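Local coordinates for uncharacterized protein (Bacteroides ovatus, PDB 4DQA), which is of unknown function but probably binds carbohydrate, joining an N-terminal domain of the E-set clan to a concanavalin A-like lectin/glucanase domain, at residues D56-N59 with G63-Y66; S72-S77 with Y109-R114; F264-I269 with L312-K317. All blocks are in the same frame, centred on the assembly; numbering follows the deposited sequence.

Interaction 1: residues D56-N59 with G63-Y66; sequences DEYN and GTNY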
loop_
_atom_site.group_PDB
_atom_site.type_symbol
_atom_site.label_atom_id
_atom_site.label_comp_id
_atom_site.label_asym_id
_atom_site.label_seq_id
_atom_site.Cartn_x
_atom_site.Cartn_y
_atom_site.Cartn_z
ATOM N N ASP A 56 0.062 -4.804 21.390
ATOM C CA ASP A 56 0.204 -6.140 20.852
ATOM C C ASP A 56 -0.946 -7.040 21.309
ATOM O O ASP A 56 -1.461 -7.830 20.511
ATOM C CB ASP A 56 1.559 -6.727 21.251
ATOM C CG ASP A 56 2.737 -5.855 20.808
ATOM O OD1 ASP A 56 2.659 -5.220 19.742
ATOM O OD2 ASP A 56 3.746 -5.823 21.540
ATOM N N GLU A 57 -1.338 -6.953 22.578
ATOM C CA GLU A 57 -2.476 -7.746 23.045
ATOM C C GLU A 57 -3.758 -7.386 22.329
ATOM O O GLU A 57 -4.570 -8.258 22.032
ATOM C CB GLU A 57 -2.727 -7.592 24.536
ATOM C CG GLU A 57 -1.747 -8.247 25.440
ATOM C CD GLU A 57 -2.177 -8.120 26.884
ATOM O OE1 GLU A 57 -1.924 -7.070 27.490
ATOM O OE2 GLU A 57 -2.750 -9.082 27.418
ATOM N N TYR A 58 -3.956 -6.091 22.092
ATOM C CA TYR A 58 -5.145 -5.625 21.393
ATOM C C TYR A 58 -5.128 -6.173 19.972
ATOM O O TYR A 58 -6.112 -6.737 19.475
ATOM C CB TYR A 58 -5.169 -4.078 21.393
ATOM C CG TYR A 58 -6.459 -3.486 20.881
ATOM C CD1 TYR A 58 -6.705 -3.418 19.537
ATOM C CD2 TYR A 58 -7.396 -2.958 21.764
ATOM C CE1 TYR A 58 -7.877 -2.867 19.054
ATOM C CE2 TYR A 58 -8.583 -2.399 21.289
ATOM C CZ TYR A 58 -8.803 -2.362 19.945
ATOM O OH TYR A 58 -9.981 -1.822 19.417
ATOM N N ASN A 59 -4.002 -6.045 19.296
ATOM C CA ASN A 59 -3.927 -6.504 17.914
ATOM C C ASN A 59 -4.130 -8.013 17.840
ATOM O O ASN A 59 -4.762 -8.522 16.911
ATOM C CB ASN A 59 -2.586 -6.130 17.307
ATOM C CG ASN A 59 -2.507 -4.656 16.900
ATOM O OD1 ASN A 59 -3.525 -3.996 16.679
ATOM N ND2 ASN A 59 -1.291 -4.153 16.805
ATOM N N GLY A 63 -7.065 -8.975 15.826
ATOM C CA GLY A 63 -6.491 -9.177 14.502
ATOM C C GLY A 63 -6.282 -7.866 13.763
ATOM O O GLY A 63 -6.295 -7.813 12.531
ATOM N N THR A 64 -6.085 -6.804 14.528
ATOM C CA THR A 64 -5.894 -5.474 13.964
ATOM C C THR A 64 -4.416 -5.244 13.773
ATOM O O THR A 64 -3.573 -6.102 14.074
ATOM C CB THR A 64 -6.510 -4.385 14.831
ATOM O OG1 THR A 64 -6.125 -4.582 16.198
ATOM C CG2 THR A 64 -7.989 -4.455 14.768
ATOM N N ASN A 65 -4.105 -4.063 13.265
ATOM C CA ASN A 65 -2.738 -3.787 12.847
ATOM C C ASN A 65 -2.276 -2.417 13.307
ATOM O O ASN A 65 -1.473 -1.753 12.655
ATOM C CB ASN A 65 -2.613 -3.895 11.325
ATOM C CG ASN A 65 -1.442 -4.754 10.908
ATOM O OD1 ASN A 65 -1.604 -5.741 10.188
ATOM N ND2 ASN A 65 -0.247 -4.395 11.380
ATOM N N TYR A 66 -2.755 -2.001 14.475
ATOM C CA TYR A 66 -2.365 -0.692 14.982
ATOM C C TYR A 66 -0.884 -0.599 15.355
ATOM O O TYR A 66 -0.303 -1.512 15.951
ATOM C CB TYR A 66 -3.226 -0.279 16.182
ATOM C CG TYR A 66 -4.676 -0.101 15.818
ATOM C CD1 TYR A 66 -5.112 1.012 15.093
ATOM C CD2 TYR A 66 -5.616 -1.052 16.173
ATOM C CE1 TYR A 66 -6.434 1.163 14.756
ATOM C CE2 TYR A 66 -6.937 -0.911 15.835
ATOM C CZ TYR A 66 -7.347 0.198 15.130
ATOM O OH TYR A 66 -8.673 0.338 14.800
HETATM O O HOH W 1 -10.435 -0.572 16.848
#
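A polar contact at the C-terminal end of helix 52-62, on the surface of the N-terminal domain, ties Asn59 to Thr64 and Tyr66 of the loop leading to strand 67-68. The carboxamide of Asn59 does most of the work. Its OD1 accepts two bonds: Thr64 OG1 arrives at 2.7 Å in the carbonyl plane, on a lone pair, whereas Tyr66 N, 3.1 Å from OD1, sits tilted 32° from that plane. ND2 donates to Tyr66 O at 2.9 Å, the acceptor lying in the plane of the Asn59 amide. Engaging both the N-H and the C=O of Tyr66 fixes the flip of the Asn59 carboxamide. Helix termination by a glycine of positive phi is the motif here: Gly63 has phi 68°, and Asn59 O receives weak bonds from Gly63 N (2.6 Å) and Thr64 N (3.2 Å). Placing CG of Tyr58 opposite its own backbone N (chi1 -171°) brings the ring alongside the loop, Thr64 OG1 at its edge and CE1 3.9 Å from Tyr66 CE2, the two rings oblique to each other. A water links Tyr58 OH to Tyr66 OH, while Tyr58 OH is also bonded to Glu15.

Interaction 2: residues S72-S77 with Y109-R114; sequences SQVKLS and YVLPMR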
loop_
_atom_site.group_PDB
_atom_site.type_symbol
_atom_site.label_atom_id
_atom_site.label_comp_id
_atom_site.label_asym_id
_atom_site.label_seq_id
_atom_site.Cartn_x
_atom_site.Cartn_y
_atom_site.Cartn_z
ATOM N N SER A 72 7.790 10.130 22.517
ATOM C CA SER A 72 8.468 11.411 22.380
ATOM C C SER A 72 7.562 12.441 21.735
ATOM O O SER A 72 7.806 13.637 21.844
ATOM C CB SER A 72 9.763 11.268 21.570
ATOM O OG SER A 72 9.504 10.962 20.206
ATOM N N GLN A 73 6.512 11.994 21.062
ATOM C CA GLN A 73 5.610 12.940 20.409
ATOM C C GLN A 73 4.356 13.220 21.253
ATOM O O GLN A 73 3.415 13.866 20.792
ATOM C CB GLN A 73 5.263 12.470 18.981
ATOM C CG GLN A 73 4.405 11.223 18.897
ATOM C CD GLN A 73 4.480 10.524 17.528
ATOM O OE1 GLN A 73 4.793 9.330 17.441
ATOM N NE2 GLN A 73 4.167 11.258 16.464
ATOM N N VAL A 74 4.368 12.768 22.504
ATOM C CA VAL A 74 3.252 12.966 23.415
ATOM C C VAL A 74 3.632 13.894 24.572
ATOM O O VAL A 74 4.636 13.674 25.244
ATOM C CB VAL A 74 2.806 11.629 24.025
ATOM C CG1 VAL A 74 1.697 11.831 25.007
ATOM C CG2 VAL A 74 2.374 10.674 22.928
ATOM N N LYS A 75 2.836 14.940 24.772
ATOM C CA LYS A 75 3.007 15.827 25.918
ATOM C C LYS A 75 1.687 15.984 26.660
ATOM O O LYS A 75 0.643 16.168 26.058
ATOM C CB LYS A 75 3.542 17.188 25.470
ATOM C CG LYS A 75 4.992 17.140 25.000
ATOM N N LEU A 76 1.738 15.882 27.980
ATOM C CA LEU A 76 0.549 16.038 28.801
ATOM C C LEU A 76 0.634 17.411 29.451
ATOM O O LEU A 76 1.726 17.847 29.864
ATOM C CB LEU A 76 0.476 14.992 29.907
ATOM C CG LEU A 76 0.620 13.523 29.513
ATOM C CD1 LEU A 76 0.349 12.639 30.703
ATOM C CD2 LEU A 76 -0.310 13.187 28.421
ATOM N N SER A 77 -0.497 18.082 29.596
ATOM C CA SER A 77 -0.472 19.379 30.263
ATOM C C SER A 77 0.016 19.228 31.708
ATOM O O SER A 77 0.731 20.088 32.238
ATOM C CB SER A 77 -1.839 20.030 30.220
ATOM O OG SER A 77 -2.856 19.211 30.744
ATOM N N TYR A 109 -2.682 4.163 13.754
ATOM C CA TYR A 109 -1.844 4.334 14.936
ATOM C C TYR A 109 -2.684 4.374 16.189
ATOM O O TYR A 109 -3.889 4.664 16.140
ATOM C CB TYR A 109 -1.048 5.644 14.822
ATOM C CG TYR A 109 -0.103 5.652 13.655
ATOM C CD1 TYR A 109 1.188 5.156 13.781
ATOM C CD2 TYR A 109 -0.514 6.105 12.419
ATOM C CE1 TYR A 109 2.053 5.148 12.699
ATOM C CE2 TYR A 109 0.336 6.102 11.337
ATOM C CZ TYR A 109 1.612 5.605 11.486
ATOM O OH TYR A 109 2.457 5.592 10.413
ATOM N N VAL A 110 -2.055 4.082 17.316
ATOM C CA VAL A 110 -2.767 4.123 18.581
ATOM C C VAL A 110 -1.876 4.701 19.659
ATOM O O VAL A 110 -0.656 4.497 19.679
ATOM C CB VAL A 110 -3.269 2.715 18.975
ATOM C CG1 VAL A 110 -2.101 1.739 19.065
ATOM C CG2 VAL A 110 -4.070 2.742 20.286
ATOM N N LEU A 111 -2.508 5.425 20.563
ATOM C CA LEU A 111 -1.871 5.889 21.781
ATOM C C LEU A 111 -2.705 5.347 22.938
ATOM O O LEU A 111 -3.838 5.790 23.144
ATOM C CB LEU A 111 -1.838 7.423 21.824
ATOM C CG LEU A 111 -1.269 8.009 23.117
ATOM C CD1 LEU A 111 0.180 7.643 23.257
ATOM C CD2 LEU A 111 -1.437 9.527 23.141
ATOM N N PRO A 112 -2.163 4.388 23.694
ATOM C CA PRO A 112 -2.885 3.842 24.837
ATOM C C PRO A 112 -2.452 4.567 26.090
ATOM O O PRO A 112 -1.255 4.628 26.350
ATOM C CB PRO A 112 -2.440 2.381 24.867
ATOM C CG PRO A 112 -1.040 2.407 24.316
ATOM C CD PRO A 112 -0.976 3.585 23.355
HETATM N N MSE A 113 -3.400 5.158 26.808
HETATM C CA MSE A 113 -3.087 5.872 28.040
HETATM C C MSE A 113 -3.581 5.096 29.255
HETATM O O MSE A 113 -4.725 4.674 29.303
HETATM C CB MSE A 113 -3.766 7.231 28.038
HETATM C CG MSE A 113 -3.405 8.146 26.880
HETATM SE SE MSE A 113 -1.526 8.661 26.946
HETATM C CE MSE A 113 -1.339 9.093 28.769
ATOM N N ARG A 114 -2.711 4.939 30.240
ATOM C CA ARG A 114 -3.044 4.277 31.476
ATOM C C ARG A 114 -3.357 5.290 32.537
ATOM O O ARG A 114 -2.714 6.330 32.606
ATOM C CB ARG A 114 -1.859 3.436 31.943
ATOM C CG ARG A 114 -2.143 2.632 33.188
ATOM C CD ARG A 114 -1.044 1.639 33.438
ATOM N NE ARG A 114 -1.045 0.506 32.509
ATOM C CZ ARG A 114 -1.684 -0.644 32.723
ATOM N NH1 ARG A 114 -2.421 -0.802 33.821
ATOM N NH2 ARG A 114 -1.583 -1.640 31.841
#
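No flat group takes part where Val74 and Leu76 meet Leu111 and Met113: neither ring nor amide offers a face or an edge, and branched aliphatic ends and a selenomethionine methyl make the whole contact. Strand 74-76 is an outermost strand of one sheet, strand 107-117 belongs to the other, and their side chains meet between the two sheets, the strand 74-76 side being partly exposed, a beta-sandwich arrangement in keeping with the E-set clan. Even the nearest CA atoms, those of Val74 and Leu111, stand 8.9 Å apart, so side chains must span the gap. Val74 and Leu111 do this tip to tip. The CG2 methyl of Val74 sits over the fork of the leucine, 3.8 Å from Leu111 CD1 and 4.0 Å from Leu111 CD2; chi1 of 176° carries that fork out toward strand 74-76. Met113 is curled, its three torsions all near -60°, and its CE lies 4.2 Å from Leu76 CD2. On the flanks, Leu97 and Val95 of strand 93-97 touch Val74 and Leu76, and Val49 touches both Leu111 and Met113. With only methyl groups meeting, the contact rests on dispersion and on removing apolar surface from water, and sets no exact direction of approach.

Interaction 3: residues F264-I269 with L312-K317; sequences FYIGRI and LALYYK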
loop_
_atom_site.group_PDB
_atom_site.type_symbol
_atom_site.label_atom_id
_atom_site.label_comp_id
_atom_site.label_asym_id
_atom_site.label_seq_id
_atom_site.Cartn_x
_atom_site.Cartn_y
_atom_site.Cartn_z
ATOM N N PHE A 264 13.225 -6.731 -21.483
ATOM C CA PHE A 264 12.034 -6.347 -20.768
ATOM C C PHE A 264 11.704 -4.885 -21.050
ATOM O O PHE A 264 12.568 -4.007 -20.972
ATOM C CB PHE A 264 12.278 -6.558 -19.272
ATOM C CG PHE A 264 11.049 -6.528 -18.416
ATOM C CD1 PHE A 264 10.510 -5.320 -17.984
ATOM C CD2 PHE A 264 10.460 -7.704 -17.968
ATOM C CE1 PHE A 264 9.383 -5.268 -17.174
ATOM C CE2 PHE A 264 9.331 -7.651 -17.143
ATOM C CZ PHE A 264 8.805 -6.442 -16.736
ATOM N N TYR A 265 10.437 -4.628 -21.330
ATOM C CA TYR A 265 9.938 -3.274 -21.547
ATOM C C TYR A 265 8.683 -3.015 -20.760
ATOM O O TYR A 265 7.884 -3.930 -20.527
ATOM C CB TYR A 265 9.606 -3.027 -23.028
ATOM C CG TYR A 265 10.805 -2.647 -23.861
ATOM C CD1 TYR A 265 11.272 -1.337 -23.840
ATOM C CD2 TYR A 265 11.499 -3.576 -24.614
ATOM C CE1 TYR A 265 12.378 -0.973 -24.596
ATOM C CE2 TYR A 265 12.625 -3.217 -25.372
ATOM C CZ TYR A 265 13.056 -1.894 -25.327
ATOM O OH TYR A 265 14.178 -1.573 -26.101
ATOM N N ILE A 266 8.500 -1.749 -20.386
ATOM C CA ILE A 266 7.237 -1.249 -19.853
ATOM C C ILE A 266 6.690 -0.235 -20.851
ATOM O O ILE A 266 7.411 0.643 -21.331
ATOM C CB ILE A 266 7.427 -0.562 -18.474
ATOM C CG1 ILE A 266 7.942 -1.592 -17.468
ATOM C CG2 ILE A 266 6.125 0.076 -18.002
ATOM C CD1 ILE A 266 8.574 -0.973 -16.231
ATOM N N GLY A 267 5.425 -0.384 -21.233
ATOM C CA GLY A 267 4.714 0.650 -21.972
ATOM C C GLY A 267 4.827 0.664 -23.481
ATOM O O GLY A 267 3.949 1.232 -24.129
ATOM N N ARG A 268 5.893 0.095 -24.042
ATOM C CA ARG A 268 6.157 0.177 -25.486
ATOM C C ARG A 268 7.372 -0.698 -25.752
ATOM O O ARG A 268 8.329 -0.639 -24.981
ATOM C CB ARG A 268 6.448 1.630 -25.889
ATOM C CG ARG A 268 6.977 1.841 -27.289
ATOM C CD ARG A 268 7.352 3.290 -27.520
ATOM N NE ARG A 268 8.003 3.505 -28.802
ATOM C CZ ARG A 268 8.625 4.623 -29.169
ATOM N NH1 ARG A 268 8.717 5.647 -28.322
ATOM N NH2 ARG A 268 9.165 4.695 -30.379
ATOM N N ILE A 269 7.301 -1.553 -26.773
ATOM C CA ILE A 269 8.388 -2.468 -27.110
ATOM C C ILE A 269 9.236 -1.716 -28.112
ATOM O O ILE A 269 9.107 -1.861 -29.338
ATOM C CB ILE A 269 7.899 -3.804 -27.682
ATOM C CG1 ILE A 269 6.763 -4.369 -26.827
ATOM C CG2 ILE A 269 9.058 -4.776 -27.685
ATOM C CD1 ILE A 269 5.993 -5.494 -27.530
ATOM N N LEU A 312 11.374 -8.140 -4.326
ATOM C CA LEU A 312 10.929 -7.069 -5.193
ATOM C C LEU A 312 12.082 -6.714 -6.131
ATOM O O LEU A 312 13.104 -6.177 -5.696
ATOM C CB LEU A 312 10.517 -5.879 -4.373
ATOM C CG LEU A 312 9.936 -4.686 -5.093
ATOM C CD1 LEU A 312 8.668 -5.034 -5.912
ATOM C CD2 LEU A 312 9.626 -3.580 -4.074
ATOM N N ALA A 313 11.933 -7.095 -7.394
ATOM C CA ALA A 313 13.007 -6.942 -8.377
ATOM C C ALA A 313 12.987 -5.604 -9.105
ATOM O O ALA A 313 13.999 -5.162 -9.655
ATOM C CB ALA A 313 12.965 -8.100 -9.395
ATOM N N LEU A 314 11.822 -4.958 -9.132
ATOM C CA LEU A 314 11.649 -3.703 -9.846
ATOM C C LEU A 314 10.448 -2.998 -9.256
ATOM O O LEU A 314 9.424 -3.636 -9.002
ATOM C CB LEU A 314 11.382 -3.972 -11.321
ATOM C CG LEU A 314 11.185 -2.707 -12.157
ATOM C CD1 LEU A 314 12.531 -2.017 -12.292
ATOM C CD2 LEU A 314 10.561 -2.999 -13.507
ATOM N N TYR A 315 10.557 -1.696 -9.043
ATOM C CA TYR A 315 9.438 -0.908 -8.501
ATOM C C TYR A 315 9.476 0.497 -9.027
ATOM O O TYR A 315 10.381 1.259 -8.701
ATOM C CB TYR A 315 9.560 -0.893 -6.978
ATOM C CG TYR A 315 8.388 -0.312 -6.192
ATOM C CD1 TYR A 315 7.147 -0.060 -6.770
ATOM C CD2 TYR A 315 8.556 -0.045 -4.850
ATOM C CE1 TYR A 315 6.084 0.454 -6.000
ATOM C CE2 TYR A 315 7.532 0.472 -4.090
ATOM C CZ TYR A 315 6.289 0.676 -4.652
ATOM O OH TYR A 315 5.302 1.190 -3.848
ATOM N N TYR A 316 8.474 0.868 -9.821
ATOM C CA TYR A 316 8.287 2.243 -10.209
ATOM C C TYR A 316 6.957 2.735 -9.670
ATOM O O TYR A 316 5.889 2.318 -10.143
ATOM C CB TYR A 316 8.291 2.394 -11.738
ATOM C CG TYR A 316 9.657 2.253 -12.376
ATOM C CD1 TYR A 316 10.645 3.206 -12.149
ATOM C CD2 TYR A 316 9.974 1.158 -13.170
ATOM C CE1 TYR A 316 11.900 3.080 -12.722
ATOM C CE2 TYR A 316 11.211 1.028 -13.761
ATOM C CZ TYR A 316 12.191 1.987 -13.518
ATOM O OH TYR A 316 13.439 1.880 -14.084
ATOM N N LYS A 317 7.008 3.660 -8.718
ATOM C CA LYS A 317 5.782 4.270 -8.204
ATOM C C LYS A 317 5.138 5.165 -9.262
ATOM O O LYS A 317 3.919 5.195 -9.393
ATOM C CB LYS A 317 6.065 5.082 -6.937
ATOM C CG LYS A 317 6.591 4.203 -5.814
ATOM C CD LYS A 317 6.778 4.931 -4.465
ATOM C CE LYS A 317 5.448 5.346 -3.829
ATOM N NZ LYS A 317 4.580 4.160 -3.483
#
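Strands 264-266 and 312-316 run in nearly the same direction, 22° apart, with their axes 11.6 Å from each other at closest approach, a spacing bridged by side chains rather than by backbone pairing. They belong to different antiparallel sheets packed face to face, the sandwich of the concanavalin A-like lectin and glucanase fold, and Ile266, Leu314 and Tyr316 meet in its interior. The CD1 methyl of Ile266 is the shared contact point, lying 3.9 Å from Leu314 CD2 and 4.0 Å from Tyr316 CD2. Leu314, in the deposited conformer described here, comes at it tip to tip, while the tyrosine lies aslant the isoleucine. An extended outer torsion (chi2 162°) carries CD1 far enough from the Ile266 backbone to reach them. Phe264 adds a looser touch, its CE1 4.5 Å from Leu314 CD2, and its ring also meets those of Phe154 and Tyr165 edge-to-face. At the start of strand 312-316 a classic beta bulge sets Ala313 and Leu314 together against Val288 of the neighbouring strand. Although its ring packs in this apolar layer, Tyr316 has its hydroxyl bonded to the backbone O of Ile329. Tyr315 points away from strand 264-266; Lys317 NZ, which forms a salt bridge with Glu285, also donates to Tyr315 OH, itself bonded to Glu285, at an NZ to OH distance of 3.1 Å.

Chemistry follows position in these three contacts. Interaction 1 is a surface contact local in sequence, and polar bonds about one amide dominate it; interactions 2 and 3 join distant parts of the chain and are apolar contacts between two sheets. Interaction 3 is wholly buried and brings aromatic rings into the packing, whereas interaction 2 is partly buried and aliphatic apart from its selenium-bearing residue. Interactions 1 and 2 share the N-terminal domain and touch directly: Tyr66 CB packs 3.7 Å from Val110 CG1, so the loop after helix 52-62 packs against strand 107-117, which also takes part in interaction 2. Interaction 3 lies on the opposite side of the chain's centre from the other two, its own centre about 42 Å from that of interaction 2.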